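Local coordinates for protein Cag-Z (Helicobacter pylori, PDB 1S2X) that is of unknown function but is encoded by the cag pathogenicity island, which also encodes a type IV secretion system, at residues A[36-41]-A[135-140]; A[45-50]-A[140-145]. The protein carries 1 engineered substitution. All blocks are in the same frame, centred on the assembly; numbering follows the deposited sequence.

In the fold
Contacts 1 and 2 lie side by side, with their centres about 12 Å apart, in a chain of helices and loops without strands. Each joins part of the chain between helix 105-135 and helix 149-158 to an earlier piece. Contact 1 uses helix 31-43 and is buried and mainly apolar. Contact 2 uses the loop after that helix, lies farther from the chain centre and is only partly buried. Its chemistry is mixed: a lysine chain and one proline ring lie against backbone carbonyls. Neither has a hydrogen bond between its own segments. A probable hydrogen bond joins the two contacts, from Q40 NE2 to Y142 OH at 2.8 Å. L138 and L143 also pack together.

Contact 1 (A[36-41]-A[135-140]); sequences DKFIQN and ASYLPR
I39 overlaps the ring of P139 with both ends of its branched side chain. I39 CG2 lies 4.1 Å from P139 CB. I39 CD1 reaches P139 CG, also at 4.1 Å. The two side chains run past each other in opposite directions, so the overlap is along their lengths. CG1 is anti to the carbonyl carbon (chi1 -73°), which leaves CG2 anti to the backbone N. This setting brings both branches to the proline. CD1 goes further and meets backbone oxygens. I39 CD1 is 3.9 Å from Y137 O and 4.2 Å from S136 O. These are van der Waals contacts of a methyl group with carbonyls. S136 O has a polar partner of its own, a hydrogen bond from R35 NH2.

One helical position earlier, F38 meets Y137. F38 CD1 stands near the plane of the tyrosine ring, at its edge. F38 CD1 is 4.0 Å from both CD1 and CE1 of Y137, so it faces the bond between those atoms. The two side chains cross at about a right angle. F38 CG is anti to its backbone N (chi1 178°), and CB points toward the other segment.

In segment 135-140, Y137 lies in a type I beta turn, A135 to L138, and P139 directly follows it. L138 N bonds to A135 O across that turn at 3.3 Å. The CB of L138 points away from 36-41, and its side chain packs on A155 and F156 of helix 149-158. Y137 also meets F73 edge-to-face, and F38 reaches L62 and M66 of helix 52-68. The contact is thus a buried apolar junction where the loop after helix 105-135 packs on helix 31-43, with helices 52-68 and 149-158 alongside.

Contact 2 (A[45-50]-A[140-145]); sequences SLKDSN and REYLPP
K47 bends its side chain over the backbone of E141 and Y142. The chain starts extended, with CG anti to the backbone N (chi1 -177°). It then turns at each later torsion. Chi3 of -111° and chi4 of -37° curl the end back on itself. K47 CE comes to 3.2 Å from E141 O, a close approach. K47 CD lies 4.2 Å from Y142 CD1, obliquely to the tyrosine ring. K47 NZ stays 3.7 Å from L143 O, a loose approach. The lysine therefore works here mainly through its carbon chain, since CB, CD and CE lie against backbone atoms of E141 and Y142.

The carbonyl of Y142 is set against the L46-K47 peptide. Y142 O is 3.3 Å from K47 CB and 3.4 Å from L46 CB. K47 N is only 2.7 Å from Y142 O, but the angle is poor and this is not a hydrogen bond.

Two interhelical loops meet here. Segment 45-50 links helix 31-43 to helix 52-68, and segment 140-145 leads toward helix 149-158. The first makes successive turns, with D48 N bonded to S45 O and S49 N to L46 O. The second begins with a short 3-10 segment at 140-141.

Beyond the turns, P144 CG and CD lie against L46 O. The distance from P144 CG to L46 O is 3.0 Å, a short one to be read with caution. S49 OG is anti to its carbonyl carbon and lies 3.7 Å from P144 CG. The same hydroxyl bonds to L46 O, though the very short length makes its exact geometry doubtful. E141 CG rests over one face of the Y142 ring, offset toward the rim. S49 and P144 both pack on F55 of helix 52-68, and L143 packs on M152 of helix 149-158.

Contact 1 (A[36-41]-A[135-140])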
loop_
_atom_site.group_PDB
_atom_site.type_symbol
_atom_site.label_atom_id
_atom_site.label_comp_id
_atom_site.label_asym_id
_atom_site.label_seq_id
_atom_site.Cartn_x
_atom_site.Cartn_y
_atom_site.Cartn_z
ATOM N N ASP A 36 -7.745 -14.329 -3.005
ATOM C CA ASP A 36 -7.776 -15.735 -2.621
ATOM C C ASP A 36 -8.478 -16.558 -3.689
ATOM O O ASP A 36 -8.043 -17.607 -4.128
ATOM C CB ASP A 36 -8.459 -15.905 -1.257
ATOM C CG ASP A 36 -7.512 -15.554 -0.124
ATOM O OD1 ASP A 36 -7.953 -15.394 1.032
ATOM O OD2 ASP A 36 -6.296 -15.437 -0.399
ATOM N N LYS A 37 -9.621 -16.067 -4.140
ATOM C CA LYS A 37 -10.410 -16.795 -5.124
ATOM C C LYS A 37 -9.728 -16.827 -6.473
ATOM O O LYS A 37 -9.734 -17.850 -7.158
ATOM C CB LYS A 37 -11.792 -16.127 -5.230
ATOM C CG LYS A 37 -12.931 -17.142 -5.229
ATOM C CD LYS A 37 -14.149 -16.569 -5.940
ATOM C CE LYS A 37 -13.973 -16.622 -7.448
ATOM N NZ LYS A 37 -15.240 -16.995 -8.139
ATOM N N PHE A 38 -9.119 -15.695 -6.863
ATOM C CA PHE A 38 -8.413 -15.710 -8.155
ATOM C C PHE A 38 -7.284 -16.721 -8.086
ATOM O O PHE A 38 -7.080 -17.521 -8.989
ATOM C CB PHE A 38 -7.897 -14.316 -8.524
ATOM C CG PHE A 38 -7.109 -14.292 -9.834
ATOM C CD1 PHE A 38 -5.725 -14.217 -9.819
ATOM C CD2 PHE A 38 -7.766 -14.348 -11.049
ATOM C CE1 PHE A 38 -4.985 -14.208 -10.994
ATOM C CE2 PHE A 38 -7.038 -14.370 -12.232
ATOM C CZ PHE A 38 -5.658 -14.328 -12.202
ATOM N N ILE A 39 -6.523 -16.678 -6.989
ATOM C CA ILE A 39 -5.380 -17.585 -6.871
ATOM C C ILE A 39 -5.811 -19.034 -6.979
ATOM O O ILE A 39 -5.306 -19.849 -7.760
ATOM C CB ILE A 39 -4.691 -17.366 -5.513
ATOM C CG1 ILE A 39 -3.894 -16.058 -5.461
ATOM C CG2 ILE A 39 -3.850 -18.581 -5.168
ATOM C CD1 ILE A 39 -3.098 -15.850 -6.727
ATOM N N GLN A 40 -6.815 -19.367 -6.168
ATOM C CA GLN A 40 -7.358 -20.723 -6.207
ATOM C C GLN A 40 -7.852 -21.133 -7.576
ATOM O O GLN A 40 -7.748 -22.294 -7.967
ATOM C CB GLN A 40 -8.508 -20.831 -5.175
ATOM C CG GLN A 40 -7.928 -20.918 -3.762
ATOM C CD GLN A 40 -6.926 -22.046 -3.602
ATOM O OE1 GLN A 40 -7.202 -23.212 -3.911
ATOM N NE2 GLN A 40 -5.731 -21.731 -3.103
ATOM N N ASN A 41 -8.411 -20.232 -8.368
ATOM C CA ASN A 41 -8.936 -20.675 -9.653
ATOM C C ASN A 41 -7.925 -20.572 -10.774
ATOM O O ASN A 41 -8.130 -21.187 -11.828
ATOM C CB ASN A 41 -10.191 -19.863 -10.009
ATOM C CG ASN A 41 -11.422 -20.335 -9.255
ATOM O OD1 ASN A 41 -12.436 -19.641 -9.166
ATOM N ND2 ASN A 41 -11.343 -21.535 -8.689
ATOM N N ALA A 135 1.937 -8.349 -3.831
ATOM C CA ALA A 135 2.981 -9.335 -3.953
ATOM C C ALA A 135 2.404 -10.751 -3.844
ATOM O O ALA A 135 2.923 -11.667 -4.488
ATOM C CB ALA A 135 4.062 -9.135 -2.902
ATOM N N SER A 136 1.359 -10.955 -3.046
ATOM C CA SER A 136 0.791 -12.296 -2.916
ATOM C C SER A 136 0.066 -12.803 -4.148
ATOM O O SER A 136 -0.378 -13.958 -4.092
ATOM C CB SER A 136 -0.191 -12.315 -1.725
ATOM O OG SER A 136 -1.449 -11.830 -2.181
ATOM N N TYR A 137 -0.076 -12.033 -5.235
ATOM C CA TYR A 137 -0.629 -12.565 -6.496
ATOM C C TYR A 137 0.341 -13.472 -7.247
ATOM O O TYR A 137 0.038 -14.133 -8.247
ATOM C CB TYR A 137 -1.052 -11.397 -7.409
ATOM C CG TYR A 137 -2.476 -10.948 -7.082
ATOM C CD1 TYR A 137 -3.541 -11.475 -7.799
ATOM C CD2 TYR A 137 -2.728 -10.031 -6.065
ATOM C CE1 TYR A 137 -4.848 -11.096 -7.525
ATOM C CE2 TYR A 137 -4.025 -9.644 -5.780
ATOM C CZ TYR A 137 -5.068 -10.182 -6.515
ATOM O OH TYR A 137 -6.370 -9.802 -6.246
ATOM N N LEU A 138 1.587 -13.542 -6.798
ATOM C CA LEU A 138 2.513 -14.625 -7.124
ATOM C C LEU A 138 2.539 -15.484 -5.857
ATOM O O LEU A 138 3.286 -15.186 -4.925
ATOM C CB LEU A 138 3.910 -14.146 -7.497
ATOM C CG LEU A 138 4.930 -15.261 -7.822
ATOM C CD1 LEU A 138 4.444 -16.077 -9.013
ATOM C CD2 LEU A 138 6.323 -14.695 -8.060
ATOM N N PRO A 139 1.672 -16.485 -5.786
ATOM C CA PRO A 139 1.421 -17.122 -4.491
ATOM C C PRO A 139 2.603 -18.018 -4.144
ATOM O O PRO A 139 2.927 -18.974 -4.838
ATOM C CB PRO A 139 0.148 -17.926 -4.743
ATOM C CG PRO A 139 0.192 -18.247 -6.207
ATOM C CD PRO A 139 0.887 -17.088 -6.867
ATOM N N ARG A 140 3.272 -17.705 -3.048
ATOM C CA ARG A 140 4.437 -18.495 -2.656
ATOM C C ARG A 140 4.073 -19.959 -2.484
ATOM O O ARG A 140 4.902 -20.844 -2.702
ATOM C CB ARG A 140 5.028 -17.974 -1.348
ATOM C CG ARG A 140 6.526 -17.733 -1.369
ATOM C CD ARG A 140 7.306 -18.879 -2.000
ATOM N NE ARG A 140 8.743 -18.612 -2.034
ATOM C CZ ARG A 140 9.705 -19.463 -2.362
ATOM N NH1 ARG A 140 9.439 -20.716 -2.712
ATOM N NH2 ARG A 140 10.964 -19.063 -2.340
#

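Contact 2 (A[45-50]-A[140-145])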
loop_
_atom_site.group_PDB
_atom_site.type_symbol
_atom_site.label_atom_id
_atom_site.label_comp_id
_atom_site.label_asym_id
_atom_site.label_seq_id
_atom_site.Cartn_x
_atom_site.Cartn_y
_atom_site.Cartn_z
ATOM N N SER A 45 -1.972 -24.294 -10.530
ATOM C CA SER A 45 -1.194 -25.091 -11.477
ATOM C C SER A 45 0.255 -24.650 -11.636
ATOM O O SER A 45 1.074 -25.437 -12.145
ATOM C CB SER A 45 -1.888 -25.090 -12.848
ATOM O OG SER A 45 -1.707 -23.865 -13.539
ATOM N N LEU A 46 0.652 -23.450 -11.220
ATOM C CA LEU A 46 2.062 -23.066 -11.248
ATOM C C LEU A 46 2.943 -24.114 -10.546
ATOM O O LEU A 46 4.085 -24.376 -10.915
ATOM C CB LEU A 46 2.322 -21.730 -10.550
ATOM C CG LEU A 46 1.705 -20.490 -11.187
ATOM C CD1 LEU A 46 1.890 -19.305 -10.249
ATOM C CD2 LEU A 46 2.302 -20.268 -12.576
ATOM N N LYS A 47 2.369 -24.697 -9.507
ATOM C CA LYS A 47 3.061 -25.711 -8.710
ATOM C C LYS A 47 3.379 -26.936 -9.552
ATOM O O LYS A 47 4.341 -27.663 -9.313
ATOM C CB LYS A 47 2.189 -26.070 -7.508
ATOM C CG LYS A 47 2.786 -27.068 -6.539
ATOM C CD LYS A 47 2.337 -26.801 -5.112
ATOM C CE LYS A 47 3.488 -26.297 -4.256
ATOM N NZ LYS A 47 4.772 -26.962 -4.609
ATOM N N ASP A 48 2.573 -27.205 -10.588
ATOM C CA ASP A 48 2.912 -28.362 -11.418
ATOM C C ASP A 48 3.742 -27.970 -12.632
ATOM O O ASP A 48 3.762 -28.728 -13.610
ATOM C CB ASP A 48 1.651 -29.105 -11.869
ATOM C CG ASP A 48 0.778 -29.517 -10.698
ATOM O OD1 ASP A 48 -0.459 -29.429 -10.823
ATOM O OD2 ASP A 48 1.324 -29.924 -9.653
ATOM N N SER A 49 4.419 -26.814 -12.603
ATOM C CA SER A 49 5.227 -26.459 -13.772
ATOM C C SER A 49 6.300 -27.519 -14.027
ATOM O O SER A 49 6.954 -28.000 -13.097
ATOM C CB SER A 49 5.855 -25.076 -13.596
ATOM O OG SER A 49 4.887 -24.100 -13.234
ATOM N N ASN A 50 6.531 -27.902 -15.280
ATOM C CA ASN A 50 7.550 -28.920 -15.543
ATOM C C ASN A 50 8.978 -28.435 -15.379
ATOM O O ASN A 50 9.849 -29.226 -15.008
ATOM C CB ASN A 50 7.409 -29.433 -16.986
ATOM C CG ASN A 50 6.069 -30.108 -17.183
ATOM O OD1 ASN A 50 5.451 -29.963 -18.234
ATOM N ND2 ASN A 50 5.635 -30.845 -16.165
ATOM N N ARG A 140 3.272 -17.705 -3.048
ATOM C CA ARG A 140 4.437 -18.495 -2.656
ATOM C C ARG A 140 4.073 -19.959 -2.484
ATOM O O ARG A 140 4.902 -20.844 -2.702
ATOM C CB ARG A 140 5.028 -17.974 -1.348
ATOM C CG ARG A 140 6.526 -17.733 -1.369
ATOM C CD ARG A 140 7.306 -18.879 -2.000
ATOM N NE ARG A 140 8.743 -18.612 -2.034
ATOM C CZ ARG A 140 9.705 -19.463 -2.362
ATOM N NH1 ARG A 140 9.439 -20.716 -2.712
ATOM N NH2 ARG A 140 10.964 -19.063 -2.340
ATOM N N GLU A 141 2.832 -20.248 -2.089
ATOM C CA GLU A 141 2.574 -21.660 -1.794
ATOM C C GLU A 141 2.379 -22.521 -3.039
ATOM O O GLU A 141 2.282 -23.739 -2.836
ATOM C CB GLU A 141 1.364 -21.757 -0.863
ATOM C CG GLU A 141 0.033 -21.444 -1.516
ATOM C CD GLU A 141 -0.399 -20.000 -1.365
ATOM O OE1 GLU A 141 -1.612 -19.734 -1.503
ATOM O OE2 GLU A 141 0.462 -19.123 -1.117
ATOM N N TYR A 142 2.341 -21.990 -4.257
ATOM C CA TYR A 142 2.141 -22.721 -5.504
ATOM C C TYR A 142 3.355 -22.621 -6.420
ATOM O O TYR A 142 3.304 -22.989 -7.600
ATOM C CB TYR A 142 0.861 -22.254 -6.243
ATOM C CG TYR A 142 -0.327 -22.510 -5.329
ATOM C CD1 TYR A 142 -0.616 -23.826 -4.963
ATOM C CD2 TYR A 142 -1.128 -21.499 -4.827
ATOM C CE1 TYR A 142 -1.678 -24.127 -4.130
ATOM C CE2 TYR A 142 -2.192 -21.791 -3.988
ATOM C CZ TYR A 142 -2.465 -23.105 -3.641
ATOM O OH TYR A 142 -3.520 -23.415 -2.810
ATOM N N LEU A 143 4.452 -22.128 -5.878
ATOM C CA LEU A 143 5.711 -22.004 -6.609
ATOM C C LEU A 143 6.438 -23.346 -6.688
ATOM O O LEU A 143 6.681 -23.931 -5.628
ATOM C CB LEU A 143 6.634 -21.001 -5.924
ATOM C CG LEU A 143 6.559 -19.520 -6.312
ATOM C CD1 LEU A 143 5.187 -19.133 -6.812
ATOM C CD2 LEU A 143 6.958 -18.655 -5.125
ATOM N N PRO A 144 6.797 -23.809 -7.877
ATOM C CA PRO A 144 7.535 -25.069 -8.020
ATOM C C PRO A 144 8.847 -25.066 -7.232
ATOM O O PRO A 144 9.497 -24.033 -7.040
ATOM C CB PRO A 144 7.847 -25.158 -9.513
ATOM C CG PRO A 144 6.995 -24.153 -10.192
ATOM C CD PRO A 144 6.538 -23.159 -9.171
ATOM N N PRO A 145 9.280 -26.244 -6.787
ATOM C CA PRO A 145 10.418 -26.326 -5.866
ATOM C C PRO A 145 11.725 -25.911 -6.529
ATOM O O PRO A 145 12.720 -25.618 -5.876
ATOM C CB PRO A 145 10.461 -27.806 -5.484
ATOM C CG PRO A 145 9.771 -28.515 -6.604
ATOM C CD PRO A 145 8.754 -27.569 -7.153
#